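Local coordinates for protein UDP-N-Acetylenolpyruvylglucosamine Reductase (Thermus caldophilus, PDB 2GQT) that reduces UDP-N-acetylenolpyruvylglucosamine to UDP-N-acetylmuramate using NADPH and a bound FAD, a step in building the peptidoglycan cell wall, at residues 87-92 / 179-184; 199-204 / 253-258. All blocks are in the same frame, centred on the assembly; numbering follows the deposited sequence.

Contact 1 (87-92 / 179-184)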
# COMPACT_ATOMS: atom_id res chain seq x y z
N LEU A 87 -5.16 -12.32 3.54
CA LEU A 87 -6.14 -12.82 2.59
C LEU A 87 -5.52 -13.71 1.52
O LEU A 87 -6.12 -14.72 1.16
CB LEU A 87 -6.89 -11.67 1.95
CG LEU A 87 -7.72 -10.85 2.94
CD1 LEU A 87 -8.11 -9.56 2.29
CD2 LEU A 87 -8.95 -11.61 3.41
N VAL A 88 -4.33 -13.37 1.04
CA VAL A 88 -3.65 -14.22 0.06
C VAL A 88 -3.48 -15.65 0.61
O VAL A 88 -3.79 -16.64 -0.08
CB VAL A 88 -2.28 -13.62 -0.34
CG1 VAL A 88 -1.45 -14.61 -1.13
CG2 VAL A 88 -2.47 -12.31 -1.13
N GLN A 89 -3.01 -15.76 1.84
CA GLN A 89 -2.80 -17.08 2.45
C GLN A 89 -4.11 -17.78 2.79
O GLN A 89 -4.25 -18.99 2.61
CB GLN A 89 -1.89 -16.99 3.67
CG GLN A 89 -0.49 -16.45 3.40
CD GLN A 89 0.29 -17.26 2.39
OE1 GLN A 89 0.17 -18.49 2.33
NE2 GLN A 89 1.10 -16.57 1.59
N GLU A 90 -5.08 -17.01 3.28
CA GLU A 90 -6.39 -17.58 3.61
C GLU A 90 -7.09 -18.13 2.38
O GLU A 90 -7.74 -19.18 2.44
CB GLU A 90 -7.27 -16.53 4.28
CG GLU A 90 -6.83 -16.17 5.68
CD GLU A 90 -7.16 -17.25 6.68
OE1 GLU A 90 -6.54 -18.33 6.59
OE2 GLU A 90 -8.04 -17.01 7.53
N ALA A 91 -6.96 -17.43 1.25
CA ALA A 91 -7.58 -17.89 0.02
C ALA A 91 -6.99 -19.24 -0.39
O ALA A 91 -7.73 -20.16 -0.70
CB ALA A 91 -7.40 -16.87 -1.07
N ALA A 92 -5.67 -19.38 -0.34
CA ALA A 92 -5.02 -20.66 -0.64
C ALA A 92 -5.56 -21.77 0.27
O ALA A 92 -5.91 -22.85 -0.20
CB ALA A 92 -3.52 -20.55 -0.51
N ARG A 179 1.22 -23.59 -6.12
CA ARG A 179 2.18 -23.59 -7.22
C ARG A 179 2.23 -22.22 -7.93
O ARG A 179 3.31 -21.73 -8.28
CB ARG A 179 1.90 -24.74 -8.20
CG ARG A 179 2.37 -26.09 -7.68
CD ARG A 179 2.21 -27.24 -8.69
NE ARG A 179 0.81 -27.59 -8.93
CZ ARG A 179 0.16 -27.41 -10.08
NH1 ARG A 179 0.77 -26.87 -11.13
NH2 ARG A 179 -1.10 -27.78 -10.18
N ARG A 180 1.06 -21.61 -8.13
CA ARG A 180 0.99 -20.27 -8.74
C ARG A 180 1.69 -19.23 -7.86
O ARG A 180 2.45 -18.38 -8.36
CB ARG A 180 -0.46 -19.86 -9.02
CG ARG A 180 -1.05 -20.62 -10.20
CD ARG A 180 -2.52 -20.96 -10.01
NE ARG A 180 -3.40 -19.85 -10.35
CZ ARG A 180 -3.92 -19.63 -11.56
NH1 ARG A 180 -3.62 -20.43 -12.57
NH2 ARG A 180 -4.72 -18.59 -11.76
N MET A 181 1.45 -19.33 -6.56
CA MET A 181 2.07 -18.45 -5.58
C MET A 181 3.59 -18.64 -5.56
O MET A 181 4.34 -17.67 -5.42
CB MET A 181 1.47 -18.72 -4.21
CG MET A 181 0.06 -18.20 -4.08
SD MET A 181 -0.84 -18.89 -2.68
CE MET A 181 0.11 -18.26 -1.29
N ALA A 182 4.05 -19.87 -5.73
CA ALA A 182 5.48 -20.16 -5.77
C ALA A 182 6.17 -19.45 -6.93
O ALA A 182 7.30 -18.99 -6.79
CB ALA A 182 5.73 -21.66 -5.84
N GLU A 183 5.48 -19.33 -8.06
CA GLU A 183 6.06 -18.60 -9.19
C GLU A 183 6.14 -17.11 -8.87
O GLU A 183 7.11 -16.46 -9.23
CB GLU A 183 5.29 -18.86 -10.49
CG GLU A 183 5.73 -17.98 -11.70
CD GLU A 183 7.26 -17.92 -11.94
OE1 GLU A 183 7.97 -18.90 -11.66
OE2 GLU A 183 7.74 -16.88 -12.42
N VAL A 184 5.12 -16.58 -8.19
CA VAL A 184 5.16 -15.17 -7.78
C VAL A 184 6.34 -14.92 -6.84
O VAL A 184 7.08 -13.95 -7.01
CB VAL A 184 3.83 -14.71 -7.15
CG1 VAL A 184 3.90 -13.23 -6.78
CG2 VAL A 184 2.69 -14.94 -8.12
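M181 reaches across from one helix to the other and is the sole residue of 179-184 to touch 87-92, where V88, Q89 and A92 receive it. Its methyl CE comes up obliquely to the plane of the Q89 carboxamide, 3.5 Å from Q89 NE2 and 3.6 Å from Q89 OE1, a van der Waals contact with the amide. V88 joins from the same helix, its CG1 lying 4.0 Å from M181 CE, and the valine and the methionine lie alongside each other, pointing opposite ways. One turn further along, A92 CB packs against the sulfur, 3.8 Å from M181 SD. The thioether chain stays extended through SD and then bends (chi3 64°), which turns the methyl onto V88 and Q89 while SD is left facing A92. The Q89 chain folds at chi2, -59°, and this brings its amide round to the methyl. The short helical segments are roughly antiparallel, at 151°, but their axes come no closer than 11.9 Å, so the long methionine bridges a wide spacing. A92 also packs on K174, I177 and L178, and Q89 on L103. The contact thereby seats helix 84-93, within the FAD-binding domain, against helix 174-187, which follows strand 161-171.

Contact 2 (199-204 / 253-258); sequences CAFKNP and RVQEEL
The irregular backbone of 199-204 passes the C-terminal part of helix 244-257 at a distance, F201 CA and V254 CA being 9.7 Å apart, and the phenyl ring of F201 spans the gap. This is a hydrophobic contact between a loop and a helix of the MurB C-terminal domain, in the loop that carries C199, the probable proton donor of the active site. F201 and V254 meet head-on: F201 CE1 lies 3.7 Å from V254 CG1, and F201 CZ is equally close to V254 CB at 3.7 Å, so the far end of the ring abuts the branched valine. The V254 rotamer (CG1 anti to N, chi1 174°) turns both branches to the ring, CG2 lying 4.0 Å from F201 CE1. On the CE2 side comes the extended chain of Q255, whose amide plane is inclined by 50° to the ring. The polar end of Q255 is held elsewhere, NE2 hydrogen-bonding to L260 O, which ties down the amide end of the chain. I213 of helix 209-215 touches both F201 and V254, and A209 and L260 add further cover to the ring. At the loop itself, F201 N is hydrogen-bonded to N234 OD1, anchoring the residue just two places beyond C199. Q255 CG and Q255 NE2 both lie 4.1 Å from F201 CE2.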
# COMPACT_ATOMS: atom_id res chain seq x y z
N CYS A 199 8.94 -0.33 -4.47
CA CYS A 199 9.54 0.38 -5.60
C CYS A 199 9.42 1.90 -5.42
O CYS A 199 8.31 2.44 -5.31
CB CYS A 199 8.90 -0.07 -6.92
SG CYS A 199 9.33 -1.76 -7.44
N ALA A 200 10.57 2.57 -5.34
CA ALA A 200 10.63 4.03 -5.21
C ALA A 200 10.05 4.74 -6.42
O ALA A 200 9.28 5.69 -6.28
CB ALA A 200 12.07 4.49 -4.98
N PHE A 201 10.44 4.26 -7.60
CA PHE A 201 10.15 4.93 -8.85
C PHE A 201 9.21 4.13 -9.75
O PHE A 201 9.16 2.90 -9.66
CB PHE A 201 11.45 5.25 -9.61
CG PHE A 201 12.34 6.22 -8.89
CD1 PHE A 201 13.45 5.78 -8.17
CD2 PHE A 201 12.06 7.58 -8.91
CE1 PHE A 201 14.26 6.68 -7.49
CE2 PHE A 201 12.87 8.49 -8.22
CZ PHE A 201 13.97 8.04 -7.52
N LYS A 202 8.48 4.86 -10.58
CA LYS A 202 7.71 4.30 -11.69
C LYS A 202 8.64 3.91 -12.84
O LYS A 202 9.73 4.47 -12.96
CB LYS A 202 6.72 5.34 -12.22
CG LYS A 202 5.61 5.73 -11.27
CD LYS A 202 4.70 6.77 -11.91
CE LYS A 202 3.42 6.97 -11.12
NZ LYS A 202 3.66 7.65 -9.83
N ASN A 203 8.19 3.01 -13.69
CA ASN A 203 8.92 2.68 -14.92
C ASN A 203 8.51 3.57 -16.09
O ASN A 203 7.31 3.75 -16.35
CB ASN A 203 8.73 1.20 -15.28
CG ASN A 203 9.28 0.26 -14.23
OD1 ASN A 203 10.25 0.57 -13.53
ND2 ASN A 203 8.68 -0.92 -14.12
N PRO A 204 9.49 4.16 -16.80
CA PRO A 204 9.17 4.86 -18.04
C PRO A 204 8.65 3.87 -19.09
O PRO A 204 8.92 2.67 -18.97
CB PRO A 204 10.53 5.43 -18.49
CG PRO A 204 11.37 5.43 -17.27
CD PRO A 204 10.93 4.23 -16.50
N ARG A 253 18.90 12.93 -6.21
CA ARG A 253 20.14 12.47 -6.81
C ARG A 253 19.88 11.51 -7.97
O ARG A 253 20.53 11.60 -9.01
CB ARG A 253 21.03 11.82 -5.75
CG ARG A 253 21.58 12.80 -4.72
CD ARG A 253 22.88 13.40 -5.19
NE ARG A 253 23.95 12.43 -5.03
CZ ARG A 253 24.91 12.21 -5.92
NH1 ARG A 253 24.91 12.90 -7.06
NH2 ARG A 253 25.84 11.30 -5.68
N VAL A 254 18.91 10.62 -7.80
CA VAL A 254 18.53 9.72 -8.90
C VAL A 254 17.95 10.51 -10.06
O VAL A 254 18.28 10.26 -11.22
CB VAL A 254 17.53 8.60 -8.45
CG1 VAL A 254 17.05 7.77 -9.65
CG2 VAL A 254 18.16 7.70 -7.41
N GLN A 255 17.09 11.48 -9.74
CA GLN A 255 16.42 12.28 -10.76
C GLN A 255 17.37 13.21 -11.52
O GLN A 255 17.06 13.63 -12.64
CB GLN A 255 15.25 13.04 -10.13
CG GLN A 255 14.12 12.11 -9.69
CD GLN A 255 12.99 12.83 -8.99
OE1 GLN A 255 13.22 13.82 -8.29
NE2 GLN A 255 11.77 12.33 -9.16
N GLU A 256 18.52 13.55 -10.93
CA GLU A 256 19.57 14.28 -11.66
C GLU A 256 20.08 13.42 -12.83
O GLU A 256 20.45 13.95 -13.88
CB GLU A 256 20.72 14.71 -10.72
CG GLU A 256 21.78 15.60 -11.38
CD GLU A 256 22.76 16.19 -10.38
OE1 GLU A 256 22.33 17.00 -9.53
OE2 GLU A 256 23.96 15.86 -10.48
N GLU A 257 20.05 12.10 -12.67
CA GLU A 257 20.59 11.15 -13.66
C GLU A 257 19.58 10.52 -14.60
O GLU A 257 19.92 10.16 -15.74
CB GLU A 257 21.32 10.01 -12.96
CG GLU A 257 22.48 10.44 -12.10
CD GLU A 257 23.48 11.29 -12.86
OE1 GLU A 257 24.00 10.83 -13.90
OE2 GLU A 257 23.75 12.42 -12.42
N LEU A 258 18.35 10.35 -14.12
CA LEU A 258 17.30 9.62 -14.83
C LEU A 258 15.96 10.33 -14.66
O LEU A 258 15.59 10.67 -13.54
CB LEU A 258 17.19 8.18 -14.30
CG LEU A 258 18.35 7.21 -14.56
CD1 LEU A 258 18.37 6.08 -13.55
CD2 LEU A 258 18.30 6.69 -16.00

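How the contacts relate
From the N terminus, the chain enters contact 1 on helix 84-93, within the FAD-binding domain, and returns to it on helix 174-187, closing an excursion of 86 residues that includes strands 128-135, 138-142 and 161-171. It then runs on into the loop that holds C199, where contact 2 opens at 199-204; helix 209-215 and short strands follow before helix 244-257 closes this second excursion, of 48 residues. The two are in series, neither nested nor crossed. Contact 1 ties helix 84-93 of the FAD-binding region to helix 174-187 in the C-terminal region, whereas contact 2 stays within the latter. Their centres stand 31 Å apart and their nearest atoms about 12 Å.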